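Local coordinates for D-isomer specific 2-hydroxyacid dehydrogenase family protein (Aeromonas salmonicida subsp. salmonicida, PDB 3HG7) that probably works as an NAD-dependent oxidoreductase of the D-isomer specific 2-hydroxyacid dehydrogenase family, at residues L244-D255 with Q271-S281. The protein carries 1 engineered substitution. Numbering follows the deposited sequence.
Sequences LRTGKLGMAVLD and QPNLIITPHNS
Strands 251-254 and 274-276 are the last two of the parallel Rossmann-type sheet in the NAD-binding domain, and 274-276 forms its edge within the chain. They run 12° from parallel, laced by backbone bonds such as I275 N to A252 O (2.8 Å) and L254 N to I275 O. At the start, N273 joins the end of helix 237-245 to the turn that leads into strand 251-254: ND2 gives a nearly straight bond, in its own amide plane, to L244 O (3.0 Å) and a more bent one to G250 O (3.2 Å), which it meets from above the carbonyl plane. Q271 NE2 donates to N273 OD1 (2.9 Å), fixing the amide's flip. M251, bent at chi2 (-90°) and again at chi3, leans across so that SD lies 3.5 Å from N273 CB and CE packs against I275 CD1.

Beyond the strands, D255 holds the loop with its carboxylate. OD1 takes T277 OG1 (2.7 Å) on its anti side and N280 N (2.9 Å) on its syn lone pair; S281 N comes to OD2 from above the carboxylate plane. T277 OG1 is also hydrogen-bonded to Y106 OH of helix 100-115. The carboxylate thus ties T277, before the P278 turn, to N280 and S281 after it, setting the loop that carries H279, whose ND1 bonds E260 OE2, consistent with this family's His-Glu acid-base pair.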
ATOM      1  N   LEU A 244      10.106   6.735  19.606  1.00 27.86           N
ATOM      2  CA  LEU A 244       8.826   6.627  20.306  1.00 28.15           C
ATOM      3  C   LEU A 244       9.005   6.471  21.810  1.00 30.36           C
ATOM      4  O   LEU A 244       8.149   6.891  22.581  1.00 30.66           O
ATOM      5  CB  LEU A 244       7.996   5.442  19.747  1.00 26.92           C
ATOM      6  CG  LEU A 244       7.454   5.630  18.334  1.00 22.15           C
ATOM      7  CD1 LEU A 244       6.944   4.303  17.765  1.00 26.72           C
ATOM      8  CD2 LEU A 244       6.359   6.680  18.346  1.00 26.53           C
ATOM      9  N   ARG A 245      10.114   5.867  22.223  1.00 32.37           N
ATOM     10  CA  ARG A 245      10.389   5.668  23.650  1.00 34.42           C
ATOM     11  C   ARG A 245      10.913   6.927  24.380  1.00 34.91           C
ATOM     12  O   ARG A 245      10.764   7.055  25.598  1.00 34.66           O
ATOM     13  CB  ARG A 245      11.354   4.491  23.850  1.00 35.60           C
ATOM     14  CG  ARG A 245      10.678   3.129  23.821  1.00 47.48           C
ATOM     15  CD  ARG A 245      11.690   1.992  23.892  1.00 37.65           C
ATOM     16  NE  ARG A 245      11.043   0.716  24.208  1.00 47.71           N
ATOM     17  CZ  ARG A 245      11.596  -0.486  24.041  1.00 38.55           C
ATOM     18  NH1 ARG A 245      12.827  -0.608  23.544  1.00 47.87           N
ATOM     19  NH2 ARG A 245      10.910  -1.575  24.362  1.00 47.79           N
ATOM     20  N   THR A 246      11.502   7.853  23.629  1.00 35.85           N
ATOM     21  CA  THR A 246      12.192   9.007  24.222  1.00 36.56           C
ATOM     22  C   THR A 246      11.557  10.348  23.839  1.00 36.54           C
ATOM     23  O   THR A 246      12.203  11.402  23.928  1.00 36.61           O
ATOM     24  CB  THR A 246      13.709   9.012  23.858  1.00 36.99           C
ATOM     25  OG1 THR A 246      13.873   9.130  22.436  1.00 46.41           O
ATOM     26  CG2 THR A 246      14.395   7.728  24.352  1.00 46.25           C
ATOM     27  N   GLY A 247      10.300  10.302  23.406  1.00 35.84           N
ATOM     28  CA  GLY A 247       9.534  11.512  23.107  1.00 35.32           C
ATOM     29  C   GLY A 247       9.982  12.277  21.875  1.00 34.87           C
ATOM     30  O   GLY A 247       9.771  13.490  21.780  1.00 35.73           O
ATOM     31  N   LYS A 248      10.594  11.572  20.930  1.00 33.87           N
ATOM     32  CA  LYS A 248      11.069  12.188  19.697  1.00 32.89           C
ATOM     33  C   LYS A 248       9.952  12.287  18.658  1.00 31.40           C
ATOM     34  O   LYS A 248      10.014  13.108  17.727  1.00 30.60           O
ATOM     35  CB  LYS A 248      12.252  11.392  19.140  1.00 33.20           C
ATOM     36  CG  LYS A 248      13.404  12.259  18.659  1.00 55.26           C
ATOM     37  CD  LYS A 248      13.978  13.155  19.767  1.00 34.06           C
ATOM     38  CE  LYS A 248      15.123  12.471  20.514  1.00 55.39           C
ATOM     39  NZ  LYS A 248      16.081  13.461  21.091  1.00 34.46           N
ATOM     40  N   LEU A 249       8.937  11.441  18.846  1.00 30.66           N
ATOM     41  CA  LEU A 249       7.789  11.309  17.951  1.00 29.40           C
ATOM     42  C   LEU A 249       6.600  10.925  18.820  1.00 27.32           C
ATOM     43  O   LEU A 249       6.765  10.223  19.822  1.00 27.54           O
ATOM     44  CB  LEU A 249       8.056  10.215  16.905  1.00 29.87           C
ATOM     45  CG  LEU A 249       7.059  10.049  15.758  1.00 33.30           C
ATOM     46  CD1 LEU A 249       6.959  11.335  14.953  1.00 30.00           C
ATOM     47  CD2 LEU A 249       7.437   8.884  14.866  1.00 29.96           C
ATOM     48  N   GLY A 250       5.404  11.387  18.453  1.00 25.18           N
ATOM     49  CA  GLY A 250       4.237  11.207  19.334  1.00 23.79           C
ATOM     50  C   GLY A 250       3.681   9.797  19.209  1.00 23.19           C
ATOM     51  O   GLY A 250       3.482   9.079  20.206  1.00 23.10           O
ATOM     52  N   MET A 251       3.438   9.407  17.971  1.00 22.64           N
ATOM     53  CA  MET A 251       2.830   8.113  17.694  1.00 22.66           C
ATOM     54  C   MET A 251       3.302   7.645  16.340  1.00 20.88           C
ATOM     55  O   MET A 251       3.669   8.468  15.489  1.00 20.32           O
ATOM     56  CB  MET A 251       1.299   8.241  17.690  1.00 25.14           C
ATOM     57  CG  MET A 251       0.627   8.443  19.076  1.00 36.62           C
ATOM     58  SD  MET A 251       0.138   6.924  19.943  1.00 29.65           S
ATOM     59  CE  MET A 251      -0.079   5.833  18.533  1.00 36.38           C
ATOM     60  N   ALA A 252       3.273   6.330  16.118  1.00 19.59           N
ATOM     61  CA  ALA A 252       3.499   5.783  14.782  1.00 17.16           C
ATOM     62  C   ALA A 252       2.370   4.796  14.418  1.00 17.12           C
ATOM     63  O   ALA A 252       1.933   4.029  15.270  1.00 18.57           O
ATOM     64  CB  ALA A 252       4.821   5.086  14.719  1.00 16.88           C
ATOM     65  N   VAL A 253       1.896   4.865  13.181  1.00 15.94           N
ATOM     66  CA  VAL A 253       0.896   3.904  12.667  1.00 15.74           C
ATOM     67  C   VAL A 253       1.518   3.235  11.476  1.00 15.83           C
ATOM     68  O   VAL A 253       1.753   3.883  10.453  1.00 15.53           O
ATOM     69  CB  VAL A 253      -0.416   4.615  12.217  1.00 15.30           C
ATOM     70  CG1 VAL A 253      -1.485   3.589  11.728  1.00 16.32           C
ATOM     71  CG2 VAL A 253      -0.974   5.461  13.357  1.00 15.11           C
ATOM     72  N   LEU A 254       1.751   1.931  11.589  1.00 16.62           N
ATOM     73  CA  LEU A 254       2.482   1.226  10.553  1.00 16.27           C
ATOM     74  C   LEU A 254       1.657   0.098   9.989  1.00 15.58           C
ATOM     75  O   LEU A 254       1.200  -0.756  10.748  1.00 15.68           O
ATOM     76  CB  LEU A 254       3.776   0.635  11.114  1.00 16.61           C
ATOM     77  CG  LEU A 254       4.816   1.526  11.799  1.00 25.51           C
ATOM     78  CD1 LEU A 254       6.092   0.722  11.911  1.00 18.00           C
ATOM     79  CD2 LEU A 254       5.045   2.816  11.033  1.00 18.03           C
ATOM     80  N   ASP A 255       1.465   0.115   8.671  1.00 15.00           N
ATOM     81  CA  ASP A 255       0.716  -0.940   7.985  1.00 15.09           C
ATOM     82  C   ASP A 255       1.702  -1.932   7.328  1.00 16.44           C
ATOM     83  O   ASP A 255       1.341  -3.054   6.989  1.00 15.26           O
ATOM     84  CB  ASP A 255      -0.221  -0.338   6.932  1.00 15.19           C
ATOM     85  CG  ASP A 255      -1.172  -1.361   6.346  1.00  7.39           C
ATOM     86  OD1 ASP A 255      -1.785  -2.129   7.141  1.00 15.38           O
ATOM     87  OD2 ASP A 255      -1.254  -1.438   5.091  1.00 15.63           O
ATOM     88  N   GLN A 271       5.079  -1.799  22.019  1.00 32.65           N
ATOM     89  CA  GLN A 271       5.309  -0.355  22.192  1.00 31.91           C
ATOM     90  C   GLN A 271       3.994   0.417  22.280  1.00 31.38           C
ATOM     91  O   GLN A 271       3.216   0.391  21.329  1.00 31.42           O
ATOM     92  CB  GLN A 271       6.172   0.173  21.033  1.00 32.09           C
ATOM     93  CG  GLN A 271       6.616   1.642  21.168  1.00 36.59           C
ATOM     94  CD  GLN A 271       7.369   1.925  22.461  1.00 32.77           C
ATOM     95  OE1 GLN A 271       8.102   1.073  22.968  1.00 36.65           O
ATOM     96  NE2 GLN A 271       7.184   3.128  23.001  1.00 36.36           N
ATOM     97  N   PRO A 272       3.746   1.123  23.416  1.00 31.15           N
ATOM     98  CA  PRO A 272       2.427   1.715  23.700  1.00 30.59           C
ATOM     99  C   PRO A 272       1.911   2.739  22.687  1.00 29.94           C
ATOM    100  O   PRO A 272       0.691   2.837  22.491  1.00 31.26           O
ATOM    101  CB  PRO A 272       2.610   2.342  25.094  1.00 31.05           C
ATOM    102  CG  PRO A 272       3.721   1.565  25.698  1.00 32.95           C
ATOM    103  CD  PRO A 272       4.652   1.264  24.568  1.00 30.99           C
ATOM    104  N   ASN A 273       2.814   3.483  22.053  1.00 26.98           N
ATOM    105  CA  ASN A 273       2.439   4.519  21.088  1.00 25.17           C
ATOM    106  C   ASN A 273       2.793   4.109  19.662  1.00 23.22           C
ATOM    107  O   ASN A 273       3.105   4.939  18.805  1.00 23.28           O
ATOM    108  CB  ASN A 273       3.069   5.877  21.470  1.00 25.89           C
ATOM    109  CG  ASN A 273       4.564   5.787  21.659  1.00 31.54           C
ATOM    110  OD1 ASN A 273       5.137   4.688  21.704  1.00 26.66           O
ATOM    111  ND2 ASN A 273       5.215   6.940  21.778  1.00 26.99           N
ATOM    112  N   LEU A 274       2.710   2.807  19.411  1.00 22.55           N
ATOM    113  CA  LEU A 274       2.886   2.275  18.083  1.00 22.11           C
ATOM    114  C   LEU A 274       1.609   1.491  17.797  1.00 19.98           C
ATOM    115  O   LEU A 274       1.208   0.685  18.612  1.00 19.02           O
ATOM    116  CB  LEU A 274       4.087   1.317  18.031  1.00 24.19           C
ATOM    117  CG  LEU A 274       4.682   0.967  16.659  1.00 26.89           C
ATOM    118  CD1 LEU A 274       5.929   0.096  16.807  1.00 26.15           C
ATOM    119  CD2 LEU A 274       3.720   0.256  15.768  1.00 25.97           C
ATOM    120  N   ILE A 275       0.992   1.744  16.650  1.00 18.94           N
ATOM    121  CA  ILE A 275      -0.193   0.999  16.246  1.00 18.60           C
ATOM    122  C   ILE A 275       0.166   0.171  15.018  1.00 17.75           C
ATOM    123  O   ILE A 275       0.792   0.666  14.077  1.00 18.26           O
ATOM    124  CB  ILE A 275      -1.385   1.920  15.967  1.00 18.39           C
ATOM    125  CG1 ILE A 275      -1.886   2.529  17.293  1.00 18.31           C
ATOM    126  CG2 ILE A 275      -2.476   1.158  15.157  1.00 17.54           C
ATOM    127  CD1 ILE A 275      -2.888   3.590  17.131  1.00 20.07           C
ATOM    128  N   ILE A 276      -0.282  -1.073  15.006  1.00 19.02           N
ATOM    129  CA  ILE A 276       0.081  -2.013  13.951  1.00 17.06           C
ATOM    130  C   ILE A 276      -1.156  -2.542  13.244  1.00 15.51           C
ATOM    131  O   ILE A 276      -2.090  -2.993  13.892  1.00 15.90           O
ATOM    132  CB  ILE A 276       0.814  -3.227  14.538  1.00 18.43           C
ATOM    133  CG1 ILE A 276       2.216  -2.839  15.024  1.00 21.77           C
ATOM    134  CG2 ILE A 276       0.904  -4.357  13.507  1.00 20.87           C
ATOM    135  CD1 ILE A 276       2.780  -3.814  16.002  1.00 18.42           C
ATOM    136  N   THR A 277      -1.143  -2.495  11.923  1.00 15.24           N
ATOM    137  CA  THR A 277      -2.166  -3.158  11.137  1.00 14.42           C
ATOM    138  C   THR A 277      -1.500  -4.145  10.172  1.00 14.07           C
ATOM    139  O   THR A 277      -0.415  -3.863   9.664  1.00 13.85           O
ATOM    140  CB  THR A 277      -3.061  -2.154  10.403  1.00 14.50           C
ATOM    141  OG1 THR A 277      -2.271  -1.257   9.596  1.00 14.62           O
ATOM    142  CG2 THR A 277      -3.880  -1.367  11.419  1.00 13.53           C
ATOM    143  N   PRO A 278      -2.163  -5.277   9.884  1.00 13.49           N
ATOM    144  CA  PRO A 278      -1.485  -6.347   9.108  1.00 14.30           C
ATOM    145  C   PRO A 278      -1.513  -6.148   7.596  1.00 15.11           C
ATOM    146  O   PRO A 278      -2.105  -6.953   6.869  1.00 15.47           O
ATOM    147  CB  PRO A 278      -2.243  -7.597   9.524  1.00 14.42           C
ATOM    148  CG  PRO A 278      -3.655  -7.096   9.851  1.00 11.65           C
ATOM    149  CD  PRO A 278      -3.466  -5.716  10.435  1.00 13.32           C
ATOM    150  N   HIS A 279      -0.860  -5.078   7.133  1.00 16.56           N
ATOM    151  CA  HIS A 279      -0.788  -4.748   5.717  1.00 18.18           C
ATOM    152  C   HIS A 279      -2.151  -4.839   5.015  1.00 16.89           C
ATOM    153  O   HIS A 279      -2.318  -5.568   4.036  1.00 16.57           O
ATOM    154  CB  HIS A 279       0.265  -5.629   5.027  1.00 20.14           C
ATOM    155  CG  HIS A 279       0.825  -5.032   3.774  1.00 23.52           C
ATOM    156  ND1 HIS A 279       1.881  -5.596   3.094  1.00 22.34           N
ATOM    157  CD2 HIS A 279       0.497  -3.907   3.093  1.00 22.50           C
ATOM    158  CE1 HIS A 279       2.165  -4.859   2.032  1.00 23.82           C
ATOM    159  NE2 HIS A 279       1.345  -3.823   2.010  1.00 24.18           N
ATOM    160  N   ASN A 280      -3.123  -4.086   5.522  1.00 15.19           N
ATOM    161  CA  ASN A 280      -4.471  -4.147   4.995  1.00 15.13           C
ATOM    162  C   ASN A 280      -5.106  -2.760   4.882  1.00 14.88           C
ATOM    163  O   ASN A 280      -6.332  -2.628   4.854  1.00 14.33           O
ATOM    164  CB  ASN A 280      -5.336  -5.162   5.784  1.00 16.07           C
ATOM    165  CG  ASN A 280      -5.660  -4.708   7.203  1.00 13.57           C
ATOM    166  OD1 ASN A 280      -5.106  -3.710   7.723  1.00 17.36           O
ATOM    167  ND2 ASN A 280      -6.562  -5.440   7.851  1.00 16.91           N
ATOM    168  N   SER A 281      -4.259  -1.731   4.779  1.00 15.44           N
ATOM    169  CA  SER A 281      -4.760  -0.338   4.676  1.00 14.76           C
ATOM    170  C   SER A 281      -5.582  -0.114   3.399  1.00 14.49           C
ATOM    171  O   SER A 281      -6.527   0.688   3.389  1.00 14.16           O
ATOM    172  CB  SER A 281      -3.604   0.677   4.794  1.00 14.85           C
ATOM    173  OG  SER A 281      -2.662   0.537   3.712  1.00 16.08           O
TER